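Local atomic coordinates of alpha-1,3-glucanase (Streptomyces thermodiastaticus, PDB entry 7C7D), a protein that hydrolyses alpha-1,3-glucan as a thermostable glycosidase of family GH87, cutting the alpha-1,3-glucosidic bonds that link its glucose units. Residues G419-D424 against T456-G461; S430-S435 against I450-N455; V487-T492 against V517-A522; Y499-F504 against A522-T527; A540-V545 against F567-G572. All coordinates share one frame; numbering follows the deposited sequence. Where two conformers were deposited one is given.

Interaction 1: G419-D424 against T456-G461; sequences GNLISD and TLVRTG
Leu421, Ile422 and Ser423 pair in parallel register with Thr456, Leu457 and Val458, the two short strand axes running 12° apart and 4.7 Å from each other at closest. These are successive coils of a right-handed parallel beta-helix of the pectate lyase-like kind, so equivalent residues of the two turns stack on one another. Four backbone hydrogen bonds alternate across the pair: Asn420 O accepts from Thr456 N, Ile422 N gives to Thr456 O, Ile422 O accepts from Val458 N, and Asp424 N gives to Val458 O. One face of the sheet carries Ile422 and Leu457, which lie side by side with Ile422 CD1 3.8 Å from Leu457 CD2; Ile432 touches both from strand 432-435, which places this face in the interior. On the other face, Leu421 CD1 rests 3.7 Å from Thr456 CG2, brought there by a chi1 of 173° that sets CG anti to the backbone N, and Ser423 OG lies against Val458 CB. Beyond the strands, Asp424 and Arg459 both have positive phi and their side chains run alongside each other. The arginine, bent at chi3, grips the carboxylate side-on, one nitrogen to each oxygen, with the two planes 33° apart. Val458 CG1 lies over one guanidinium face, offset toward its rim. Arg90 forms a second salt bridge with Asp424 OD1, and Gly89 N also bonds OD2, tying the beta-helix to a loop next to the calcium-binding residues. Both oxygens are met on their syn sides, though tilted out of the carboxylate plane: Arg459 NE is 2.8 Å from Asp424 OD1, and Arg459 NH2 is 3.0 Å from Asp424 OD2.

Interaction 2: S430-S435 against I450-N455; sequences SGIAIS and ITVDGN
Ile432 and Ile434 face Val452, Ile450 and Asn455 across the interior, and the link between the segments is made by side chains. The axes of strands 432-435 and 450-453 stay 10.1 Å apart at closest and run nearly antiparallel, at 167°, a spacing too wide for backbone pairing. Among the aliphatic contacts, Ile434 meets Val452 tip to tip, its CD1 3.9 Å from Val452 CG2. The same isoleucine slides past Ile450 in the opposite direction, with Ile434 CG2 4.0 Å from Ile450 CG2; in each of these two residues that methyl branch is anti to the backbone N. Ile432 CD1 makes a longer contact with Val452 CG1, at 4.2 Å.

The remaining contact is of methyl against amide. Ile432 crosses Asn455 at about a right angle and places CD1 3.7 Å from Asn455 CG. The amide is buried, yet its polar atoms are satisfied by the neighbouring coil: Asn455 OD1 accepts from Asn420 N, and Asn455 ND2 bonds Val417 O. Apolar residues thus fill the middle while an asparagine bonds along the stack at the corner, an arrangement characteristic of the right-handed parallel beta-helix, where side chains from separate sheets of a coil meet inside.

Interaction 3: V487-T492 against V517-A522; sequences VDITDT and VTVDGA
Ile489 reaches obliquely over the neighbouring coil, its CD1 standing 4.1 Å from both Val517 CG1 and Val519 CG2 and so bridging the two valines. Its CG1 lies anti to the carbonyl carbon (chi1 -57°), and chi2 of 160° extends the branch toward them. Val487 CB adds a contact with Val517 CG2 on this interior face, which Phe502 and Phe504 of strand 502-505 cover.

The other face is polar. Asp488 and Thr518 lie side by side and point the same way; water 1 spans them, bonding Asp488 OD1 at 2.7 Å and Thr518 OG1 at 2.8 Å. Arg486 makes a salt bridge with Asp488 OD2. Thr490 crosses Asp520, whose carboxylate turns to Arg543 on the following coil, while Thr490 OG1 bonds Asp453 on the preceding one.

The first two backbone bonds run nearly along the carbonyls, with Ile489 N 2.8 Å from Thr518 O. From Asp520 N onward the donors tilt out of the carbonyl plane, by 23° for Thr492 N on Gly521 O at the corner. Water 2 also donates to Gly521 O and bonds Thr492 OG1. In-register stacking of apolar on apolar side chains inside and polar on polar outside, broken at the corner by Thr492, marks consecutive coils of a right-handed parallel beta-helix.

Interaction 4: Y499-F504 against A522-T527; sequences YSAFEF and AAVKNT
Phe502 meets Val524 and Ala522 through the far end of its ring. Followed outward, its CB starts off to one side of segment 522-527, and the first torsion, with CG anti to the carbonyl carbon at chi1 -62°, carries the ring across the interior. Along the CD2 side, CE2 comes to 4.1 Å from Val524 CG2, the two side chains crossing at a slant. At the tip, CZ lies 3.9 Å from Ala522 CB. This methyl sits in the plane of the ring, so the aromatic group meets it edge-on rather than with a face. Ile489 and Ile494 of strand 486-495 also touch the ring. Strands 502-505 and 517-527 belong to different sheets of the right-handed parallel beta-helix, and here their side chains close the core between those sheets where the chain enters strand 502-505. Ala501, just ahead of that strand, points its CB toward segment 522-527 and comes to 3.9 Å from Val524 CG1. The two branches of Val524 are thereby divided: CG1, anti to the backbone N, packs on the alanine, and CG2 on the phenylalanine. Farther along, Thr527 presents its methyl to the backbone, with Thr527 CG2 3.2 Å from Tyr499 O and 3.8 Å from Ala501 N. Ala501 is held in place by backbone hydrogen bonds to Leu474 and Val530, in the coils before and after it, and Ser500 OG bonds Gln533.

Interaction 5: A540-V545 against F567-G572; sequences ATFRNV and FTVTDG
Phe542 lays its ring obliquely against Val569, with CD1 and CE1 each 3.6 Å from Val569 CG1. The phenylalanine has CG anti to the carbonyl carbon (chi1 -60°), whereas the valine holds the touching CG1 anti to its own backbone N, which sets that branch against the CD1-CE1 side of the ring. Thr570 O lies in the plane of the Phe542 ring at its edge, 4.0 Å from CD1. Phe567 turns the other way, chi1 -173°, and this brings its CZ 3.7 Å from Ala540 CB; Ala534 of strand 530-534 also touches that ring.

On the outer face Thr541 and Thr570 share a conformation and stand side by side, Thr541 OG1 4.0 Å from Thr570 CB. In the conformer given, Arg543 runs its aliphatic part past Gly572, CG 3.4 Å from Gly572 O, before the chain bends at chi3 toward Asp520.

The strand axes diverge by 26°, yet four backbone hydrogen bonds hold this last parallel pair of the beta-helix. Thr570 N to Ala540 O, at 2.9 Å, is nearly straight. Cohesion therefore rests on backbone bonding and apolar packing, while the charge of Arg543 is directed back to the preceding coil.

Overall arrangement
The five contacts follow the C-terminal coils of one right-handed parallel beta-helix. Interactions 1, 3 and 5 join successive coils edge to edge, whereas interactions 2 and 4 span the interior between sheets. Interactions 1 and 2 share strand 449-458, and their centres are 10 Å apart. Interaction 2 passes to interaction 3 through Val452 O and Thr490 N, 2.8 Å apart. Ala522 belongs to both interactions 3 and 4, and Phe504 CE2 packs 3.4 Å from Phe542 CZ between interactions 4 and 5. Interaction 1 borders the calcium site, the Asp424 side chain being about 7 Å from the ion; the centre of interaction 5 is about 22 Å from that of interaction 1.

Interaction 1: G419-D424 against T456-G461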
# COMPACT_ATOMS: atom_id res chain seq x y z
N GLY A 419 -13.20 4.85 -2.75
CA GLY A 419 -13.52 3.48 -2.40
C GLY A 419 -12.37 2.66 -1.87
O GLY A 419 -12.45 1.43 -1.91
N ASN A 420 -11.31 3.28 -1.38
CA ASN A 420 -10.17 2.54 -0.87
C ASN A 420 -10.36 2.21 0.61
O ASN A 420 -11.00 2.96 1.35
CB ASN A 420 -8.89 3.35 -1.05
CG ASN A 420 -8.63 3.69 -2.51
OD1 ASN A 420 -8.18 2.84 -3.28
ND2 ASN A 420 -8.93 4.93 -2.91
N LEU A 421 -9.82 1.07 1.02
CA LEU A 421 -9.76 0.65 2.41
C LEU A 421 -8.30 0.74 2.83
O LEU A 421 -7.45 0.09 2.23
CB LEU A 421 -10.27 -0.78 2.56
CG LEU A 421 -10.10 -1.40 3.95
CD1 LEU A 421 -10.87 -0.60 5.01
CD2 LEU A 421 -10.55 -2.87 3.95
N ILE A 422 -8.02 1.57 3.82
CA ILE A 422 -6.66 1.86 4.26
C ILE A 422 -6.61 1.67 5.76
O ILE A 422 -7.36 2.31 6.49
CB ILE A 422 -6.24 3.29 3.88
CG1 ILE A 422 -6.37 3.50 2.37
CG2 ILE A 422 -4.83 3.60 4.39
CD1 ILE A 422 -6.31 4.94 1.93
N SER A 423 -5.71 0.78 6.22
CA SER A 423 -5.64 0.44 7.63
C SER A 423 -4.20 0.49 8.13
O SER A 423 -3.27 0.08 7.42
CB SER A 423 -6.18 -0.96 7.91
OG SER A 423 -7.48 -1.13 7.36
N ASP A 424 -4.04 0.98 9.36
CA ASP A 424 -2.82 0.82 10.14
C ASP A 424 -1.63 1.54 9.51
O ASP A 424 -0.69 0.92 8.99
CB ASP A 424 -2.49 -0.66 10.36
CG ASP A 424 -3.47 -1.34 11.29
OD1 ASP A 424 -3.72 -0.79 12.37
OD2 ASP A 424 -4.00 -2.42 10.92
N THR A 456 -12.52 4.26 3.41
CA THR A 456 -12.59 3.81 4.79
C THR A 456 -11.18 3.75 5.36
O THR A 456 -10.30 3.12 4.77
CB THR A 456 -13.26 2.44 4.88
OG1 THR A 456 -14.62 2.58 4.46
CG2 THR A 456 -13.25 1.92 6.31
N LEU A 457 -10.98 4.43 6.49
CA LEU A 457 -9.66 4.63 7.09
C LEU A 457 -9.72 4.09 8.51
O LEU A 457 -10.46 4.63 9.35
CB LEU A 457 -9.31 6.12 7.12
CG LEU A 457 -9.48 6.87 5.79
CD1 LEU A 457 -9.13 8.34 5.96
CD2 LEU A 457 -8.63 6.24 4.70
N VAL A 458 -8.94 3.04 8.78
CA VAL A 458 -9.04 2.28 10.03
C VAL A 458 -7.69 2.34 10.74
O VAL A 458 -6.67 1.90 10.18
CB VAL A 458 -9.44 0.82 9.76
CG1 VAL A 458 -9.57 0.06 11.08
CG2 VAL A 458 -10.74 0.76 8.96
N ARG A 459 -7.67 2.88 11.96
CA ARG A 459 -6.44 2.97 12.75
C ARG A 459 -5.33 3.69 11.97
O ARG A 459 -4.18 3.24 11.91
CB ARG A 459 -5.97 1.59 13.25
CG ARG A 459 -6.96 0.91 14.21
CD ARG A 459 -6.46 -0.46 14.68
NE ARG A 459 -6.19 -1.33 13.54
CZ ARG A 459 -7.10 -2.09 12.94
NH1 ARG A 459 -8.33 -2.16 13.42
NH2 ARG A 459 -6.78 -2.77 11.85
N THR A 460 -5.69 4.83 11.37
CA THR A 460 -4.75 5.66 10.63
C THR A 460 -4.54 7.00 11.33
O THR A 460 -5.39 7.47 12.09
CB THR A 460 -5.19 5.88 9.17
OG1 THR A 460 -6.34 6.73 9.09
CG2 THR A 460 -5.45 4.55 8.46
N GLY A 461 -3.39 7.61 11.04
CA GLY A 461 -2.86 8.74 11.76
C GLY A 461 -1.80 8.30 12.77
O GLY A 461 -1.73 7.14 13.18

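Interaction 2: S430-S435 against I450-N455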
# COMPACT_ATOMS: atom_id res chain seq x y z
N SER A 430 -0.51 9.96 7.02
CA SER A 430 -1.94 9.88 7.25
C SER A 430 -2.47 8.69 6.46
O SER A 430 -1.78 8.11 5.62
CB SER A 430 -2.62 11.16 6.72
OG SER A 430 -2.24 12.29 7.48
N GLY A 431 -3.73 8.32 6.71
CA GLY A 431 -4.38 7.36 5.82
C GLY A 431 -4.42 7.87 4.39
O GLY A 431 -3.98 7.19 3.46
N ILE A 432 -4.95 9.08 4.20
CA ILE A 432 -4.94 9.79 2.92
C ILE A 432 -4.38 11.18 3.15
O ILE A 432 -4.80 11.88 4.08
CB ILE A 432 -6.36 9.89 2.32
CG1 ILE A 432 -6.88 8.51 1.92
CG2 ILE A 432 -6.37 10.84 1.12
CD1 ILE A 432 -8.36 8.48 1.54
N ALA A 433 -3.45 11.60 2.28
CA ALA A 433 -2.95 12.96 2.26
C ALA A 433 -3.21 13.59 0.90
O ALA A 433 -2.85 13.01 -0.13
CB ALA A 433 -1.44 12.98 2.55
N ILE A 434 -3.85 14.75 0.91
CA ILE A 434 -4.06 15.57 -0.28
C ILE A 434 -3.20 16.81 -0.07
O ILE A 434 -3.46 17.60 0.84
CB ILE A 434 -5.55 15.95 -0.46
CG1 ILE A 434 -6.45 14.71 -0.45
CG2 ILE A 434 -5.74 16.83 -1.72
CD1 ILE A 434 -6.14 13.69 -1.53
N SER A 435 -2.13 16.96 -0.86
CA SER A 435 -1.02 17.80 -0.42
C SER A 435 -0.43 18.64 -1.54
O SER A 435 -0.33 18.22 -2.70
CB SER A 435 0.07 16.91 0.16
OG SER A 435 1.18 17.69 0.53
N ILE A 450 -10.38 17.74 -6.74
CA ILE A 450 -9.86 16.53 -6.12
C ILE A 450 -11.03 15.85 -5.44
O ILE A 450 -11.61 16.40 -4.49
CB ILE A 450 -8.74 16.83 -5.11
CG1 ILE A 450 -7.72 17.82 -5.69
CG2 ILE A 450 -8.09 15.54 -4.66
CD1 ILE A 450 -6.98 17.33 -6.93
N THR A 451 -11.39 14.67 -5.92
CA THR A 451 -12.55 13.94 -5.44
C THR A 451 -12.08 12.81 -4.54
O THR A 451 -11.41 11.89 -5.00
CB THR A 451 -13.32 13.38 -6.64
OG1 THR A 451 -13.75 14.45 -7.49
CG2 THR A 451 -14.53 12.58 -6.19
N VAL A 452 -12.44 12.88 -3.27
CA VAL A 452 -12.03 11.89 -2.27
C VAL A 452 -13.32 11.29 -1.72
O VAL A 452 -13.94 11.85 -0.81
CB VAL A 452 -11.18 12.52 -1.17
CG1 VAL A 452 -10.71 11.47 -0.17
CG2 VAL A 452 -9.99 13.29 -1.78
N ASP A 453 -13.76 10.16 -2.28
CA ASP A 453 -15.12 9.66 -2.05
C ASP A 453 -15.12 8.20 -1.62
O ASP A 453 -14.48 7.36 -2.25
CB ASP A 453 -15.95 9.78 -3.33
CG ASP A 453 -17.34 9.18 -3.17
OD1 ASP A 453 -18.13 9.70 -2.35
OD2 ASP A 453 -17.63 8.17 -3.83
N GLY A 454 -15.89 7.89 -0.57
CA GLY A 454 -16.15 6.50 -0.26
C GLY A 454 -15.00 5.72 0.35
O GLY A 454 -15.02 4.49 0.31
N ASN A 455 -14.01 6.39 0.90
CA ASN A 455 -12.87 5.69 1.49
C ASN A 455 -13.15 5.34 2.95
O ASN A 455 -13.90 6.02 3.65
CB ASN A 455 -11.61 6.55 1.39
CG ASN A 455 -11.27 6.91 -0.04
OD1 ASN A 455 -10.74 6.08 -0.78
ND2 ASN A 455 -11.62 8.13 -0.46

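Interaction 3: V487-T492 against V517-A522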
# COMPACT_ATOMS: atom_id res chain seq x y z
N VAL A 487 -11.58 20.64 -3.21
CA VAL A 487 -11.35 19.33 -2.61
C VAL A 487 -12.66 18.88 -1.98
O VAL A 487 -13.14 19.51 -1.02
CB VAL A 487 -10.20 19.34 -1.59
CG1 VAL A 487 -9.98 17.95 -1.03
CG2 VAL A 487 -8.92 19.88 -2.23
N ASP A 488 -13.24 17.82 -2.52
CA ASP A 488 -14.55 17.31 -2.10
C ASP A 488 -14.34 15.96 -1.42
O ASP A 488 -13.98 14.98 -2.09
CB ASP A 488 -15.47 17.15 -3.30
CG ASP A 488 -15.79 18.46 -3.96
OD1 ASP A 488 -16.05 19.45 -3.24
OD2 ASP A 488 -15.80 18.51 -5.20
N ILE A 489 -14.57 15.91 -0.12
CA ILE A 489 -14.31 14.73 0.70
C ILE A 489 -15.66 14.20 1.14
O ILE A 489 -16.30 14.76 2.04
CB ILE A 489 -13.40 15.06 1.89
CG1 ILE A 489 -12.08 15.67 1.41
CG2 ILE A 489 -13.16 13.83 2.74
CD1 ILE A 489 -11.34 16.46 2.46
N THR A 490 -16.09 13.10 0.53
CA THR A 490 -17.46 12.63 0.69
C THR A 490 -17.50 11.16 1.09
O THR A 490 -16.65 10.36 0.68
CB THR A 490 -18.28 12.80 -0.60
OG1 THR A 490 -17.60 12.13 -1.68
CG2 THR A 490 -18.43 14.25 -0.95
N ASP A 491 -18.51 10.82 1.89
CA ASP A 491 -18.80 9.45 2.27
C ASP A 491 -17.56 8.72 2.80
O ASP A 491 -17.19 7.64 2.35
CB ASP A 491 -19.49 8.68 1.15
CG ASP A 491 -20.89 9.17 0.91
OD1 ASP A 491 -21.41 9.96 1.73
OD2 ASP A 491 -21.49 8.77 -0.11
N THR A 492 -16.93 9.34 3.79
CA THR A 492 -15.73 8.77 4.40
C THR A 492 -16.10 8.07 5.70
O THR A 492 -16.81 8.63 6.54
CB THR A 492 -14.70 9.87 4.69
OG1 THR A 492 -14.54 10.70 3.55
CG2 THR A 492 -13.35 9.25 5.02
N VAL A 517 -12.50 23.48 0.53
CA VAL A 517 -12.66 22.12 1.03
C VAL A 517 -14.08 21.94 1.53
O VAL A 517 -14.59 22.76 2.30
CB VAL A 517 -11.67 21.84 2.18
CG1 VAL A 517 -11.97 20.49 2.85
CG2 VAL A 517 -10.24 21.89 1.67
N THR A 518 -14.72 20.86 1.08
CA THR A 518 -16.02 20.44 1.59
C THR A 518 -15.91 19.01 2.09
O THR A 518 -15.43 18.14 1.36
CB THR A 518 -17.08 20.50 0.49
OG1 THR A 518 -17.16 21.83 -0.02
CG2 THR A 518 -18.45 20.09 1.04
N VAL A 519 -16.32 18.79 3.33
CA VAL A 519 -16.48 17.44 3.87
C VAL A 519 -17.98 17.20 3.98
O VAL A 519 -18.67 17.91 4.72
CB VAL A 519 -15.79 17.30 5.24
CG1 VAL A 519 -16.07 15.92 5.84
CG2 VAL A 519 -14.30 17.55 5.11
N ASP A 520 -18.48 16.23 3.22
CA ASP A 520 -19.92 15.97 3.17
C ASP A 520 -20.16 14.48 3.30
O ASP A 520 -19.94 13.72 2.35
CB ASP A 520 -20.54 16.51 1.87
CG ASP A 520 -22.05 16.41 1.85
OD1 ASP A 520 -22.64 15.62 2.62
OD2 ASP A 520 -22.67 17.14 1.05
N GLY A 521 -20.62 14.06 4.47
CA GLY A 521 -20.98 12.68 4.70
C GLY A 521 -19.83 11.91 5.29
O GLY A 521 -18.88 11.58 4.58
N ALA A 522 -19.88 11.62 6.59
CA ALA A 522 -18.83 10.82 7.19
C ALA A 522 -19.40 10.09 8.39
O ALA A 522 -20.29 10.60 9.09
CB ALA A 522 -17.62 11.67 7.59
O HOH W 1 -15.26 21.81 -2.08
O HOH W 2 -16.41 12.70 4.01

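Interaction 4: Y499-F504 against A522-T527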
# COMPACT_ATOMS: atom_id res chain seq x y z
N TYR A 499 -5.36 9.34 16.74
CA TYR A 499 -5.32 10.78 16.98
C TYR A 499 -6.56 11.40 16.36
O TYR A 499 -7.67 11.04 16.75
CB TYR A 499 -3.97 11.37 16.60
CG TYR A 499 -2.89 10.75 17.47
CD1 TYR A 499 -2.68 11.23 18.76
CD2 TYR A 499 -2.16 9.65 17.04
CE1 TYR A 499 -1.74 10.66 19.58
CE2 TYR A 499 -1.21 9.07 17.87
CZ TYR A 499 -1.01 9.58 19.14
OH TYR A 499 -0.08 9.02 19.97
N SER A 500 -6.40 12.29 15.39
CA SER A 500 -7.52 13.03 14.82
C SER A 500 -8.06 12.33 13.57
O SER A 500 -7.40 11.50 12.95
CB SER A 500 -7.08 14.44 14.48
OG SER A 500 -5.89 14.39 13.72
N ALA A 501 -9.28 12.71 13.20
CA ALA A 501 -9.92 12.17 11.99
C ALA A 501 -9.54 13.00 10.77
O ALA A 501 -8.80 12.54 9.91
CB ALA A 501 -11.44 12.07 12.19
N PHE A 502 -10.04 14.24 10.69
CA PHE A 502 -9.72 15.15 9.60
C PHE A 502 -8.71 16.17 10.07
O PHE A 502 -8.88 16.77 11.14
CB PHE A 502 -10.98 15.89 9.12
CG PHE A 502 -12.05 14.99 8.57
CD1 PHE A 502 -11.97 14.50 7.28
CD2 PHE A 502 -13.16 14.66 9.34
CE1 PHE A 502 -12.96 13.68 6.77
CE2 PHE A 502 -14.16 13.84 8.83
CZ PHE A 502 -14.05 13.35 7.54
N GLU A 503 -7.66 16.40 9.28
CA GLU A 503 -6.64 17.38 9.60
C GLU A 503 -6.48 18.35 8.44
O GLU A 503 -6.39 17.94 7.28
CB GLU A 503 -5.30 16.70 9.88
CG GLU A 503 -4.17 17.69 10.12
CD GLU A 503 -2.80 17.06 10.20
OE1 GLU A 503 -2.64 15.86 9.87
OE2 GLU A 503 -1.85 17.78 10.59
N PHE A 504 -6.46 19.64 8.76
CA PHE A 504 -6.23 20.70 7.78
C PHE A 504 -5.02 21.48 8.26
O PHE A 504 -5.03 22.02 9.37
CB PHE A 504 -7.48 21.56 7.63
CG PHE A 504 -8.70 20.74 7.35
CD1 PHE A 504 -8.85 20.13 6.12
CD2 PHE A 504 -9.64 20.49 8.33
CE1 PHE A 504 -9.95 19.33 5.85
CE2 PHE A 504 -10.73 19.68 8.08
CZ PHE A 504 -10.89 19.11 6.83
N ALA A 522 -19.88 11.62 6.59
CA ALA A 522 -18.83 10.82 7.19
C ALA A 522 -19.40 10.09 8.39
O ALA A 522 -20.29 10.60 9.09
CB ALA A 522 -17.62 11.67 7.59
N ALA A 523 -18.89 8.89 8.62
CA ALA A 523 -19.17 8.11 9.81
C ALA A 523 -17.85 7.98 10.55
O ALA A 523 -16.94 7.27 10.10
CB ALA A 523 -19.72 6.73 9.44
N VAL A 524 -17.73 8.69 11.67
CA VAL A 524 -16.48 8.79 12.41
C VAL A 524 -16.71 8.15 13.77
O VAL A 524 -17.61 8.56 14.51
CB VAL A 524 -16.05 10.26 12.56
CG1 VAL A 524 -14.74 10.37 13.32
CG2 VAL A 524 -15.93 10.93 11.19
N LYS A 525 -15.91 7.15 14.11
CA LYS A 525 -16.13 6.38 15.32
C LYS A 525 -14.81 6.18 16.05
O LYS A 525 -13.80 5.81 15.43
CB LYS A 525 -16.75 5.02 15.01
CG LYS A 525 -18.21 5.08 14.58
CD LYS A 525 -18.81 3.69 14.38
CE LYS A 525 -18.23 2.68 15.36
NZ LYS A 525 -17.13 1.87 14.75
N ASN A 526 -14.83 6.41 17.36
CA ASN A 526 -13.70 6.12 18.25
C ASN A 526 -12.43 6.85 17.82
O ASN A 526 -11.40 6.25 17.52
CB ASN A 526 -13.48 4.62 18.41
CG ASN A 526 -14.70 3.90 18.94
OD1 ASN A 526 -14.90 2.71 18.66
ND2 ASN A 526 -15.52 4.61 19.70
N THR A 527 -12.52 8.17 17.81
CA THR A 527 -11.40 9.04 17.46
C THR A 527 -10.65 9.38 18.73
O THR A 527 -11.24 9.83 19.72
CB THR A 527 -11.95 10.31 16.81
OG1 THR A 527 -12.74 9.96 15.67
CG2 THR A 527 -10.83 11.22 16.37

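Interaction 5: A540-V545 against F567-G572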
# COMPACT_ATOMS: atom_id res chain seq x y z
N ALA A 540 -13.43 25.81 5.51
CA ALA A 540 -13.98 24.56 5.02
C ALA A 540 -15.42 24.45 5.48
O ALA A 540 -15.81 25.03 6.50
CB ALA A 540 -13.19 23.36 5.52
N THR A 541 -16.20 23.70 4.72
CA THR A 541 -17.59 23.44 5.05
C THR A 541 -17.76 21.97 5.41
O THR A 541 -17.23 21.09 4.71
CB THR A 541 -18.49 23.78 3.87
OG1 THR A 541 -18.34 25.17 3.56
CG2 THR A 541 -19.96 23.49 4.18
N PHE A 542 -18.48 21.70 6.49
CA PHE A 542 -18.73 20.35 6.96
C PHE A 542 -20.23 20.09 7.02
O PHE A 542 -20.97 20.85 7.66
CB PHE A 542 -18.14 20.15 8.36
CG PHE A 542 -16.66 20.36 8.39
CD1 PHE A 542 -16.13 21.65 8.46
CD2 PHE A 542 -15.78 19.30 8.31
CE1 PHE A 542 -14.77 21.87 8.47
CE2 PHE A 542 -14.40 19.51 8.32
CZ PHE A 542 -13.91 20.79 8.41
N ARG A 543 -20.67 19.02 6.37
CA ARG A 543 -22.06 18.60 6.40
C ARG A 543 -22.12 17.10 6.63
O ARG A 543 -21.28 16.35 6.13
CB ARG A 543 -22.78 18.87 5.06
CG ARG A 543 -22.95 20.31 4.66
CD ARG A 543 -23.82 20.42 3.41
NE ARG A 543 -23.20 19.80 2.25
CZ ARG A 543 -22.46 20.45 1.36
NH1 ARG A 543 -22.24 21.75 1.51
NH2 ARG A 543 -21.92 19.81 0.33
N ASN A 544 -23.15 16.65 7.37
CA ASN A 544 -23.48 15.24 7.44
C ASN A 544 -22.36 14.38 8.02
O ASN A 544 -22.19 13.22 7.64
CB ASN A 544 -23.94 14.73 6.07
CG ASN A 544 -25.06 15.56 5.52
OD1 ASN A 544 -26.00 15.89 6.26
ND2 ASN A 544 -24.97 15.96 4.26
N VAL A 545 -21.60 14.94 8.96
CA VAL A 545 -20.55 14.20 9.65
C VAL A 545 -21.12 13.72 10.98
O VAL A 545 -21.45 14.54 11.85
CB VAL A 545 -19.30 15.05 9.85
CG1 VAL A 545 -18.26 14.30 10.68
CG2 VAL A 545 -18.73 15.46 8.50
N PHE A 567 -9.13 30.25 10.50
CA PHE A 567 -9.76 29.16 9.77
C PHE A 567 -11.23 29.14 10.16
O PHE A 567 -11.55 28.99 11.34
CB PHE A 567 -9.11 27.82 10.13
CG PHE A 567 -9.60 26.67 9.28
CD1 PHE A 567 -9.13 26.50 7.99
CD2 PHE A 567 -10.55 25.78 9.76
CE1 PHE A 567 -9.56 25.45 7.20
CE2 PHE A 567 -10.99 24.73 8.97
CZ PHE A 567 -10.49 24.57 7.69
N THR A 568 -12.11 29.30 9.18
CA THR A 568 -13.55 29.34 9.42
C THR A 568 -14.17 27.98 9.10
O THR A 568 -14.19 27.55 7.94
CB THR A 568 -14.21 30.45 8.59
OG1 THR A 568 -13.65 31.72 8.96
CG2 THR A 568 -15.71 30.49 8.85
N VAL A 569 -14.68 27.32 10.13
CA VAL A 569 -15.41 26.06 10.00
C VAL A 569 -16.88 26.42 9.83
O VAL A 569 -17.51 26.93 10.76
CB VAL A 569 -15.21 25.20 11.26
CG1 VAL A 569 -16.05 23.93 11.18
CG2 VAL A 569 -13.74 24.88 11.47
N THR A 570 -17.44 26.15 8.65
CA THR A 570 -18.87 26.36 8.44
C THR A 570 -19.61 25.06 8.72
O THR A 570 -19.30 24.01 8.13
CB THR A 570 -19.18 26.89 7.04
OG1 THR A 570 -18.74 28.24 6.93
CG2 THR A 570 -20.69 26.85 6.77
N ASP A 571 -20.57 25.13 9.63
CA ASP A 571 -21.47 24.02 9.91
C ASP A 571 -22.56 24.06 8.86
O ASP A 571 -23.48 24.88 8.91
CB ASP A 571 -22.03 24.21 11.32
CG ASP A 571 -23.00 23.11 11.73
OD1 ASP A 571 -23.34 22.24 10.91
OD2 ASP A 571 -23.43 23.14 12.91
N GLY A 572 -22.45 23.18 7.86
CA GLY A 572 -23.43 23.12 6.80
C GLY A 572 -24.63 22.25 7.09
O GLY A 572 -25.46 22.04 6.20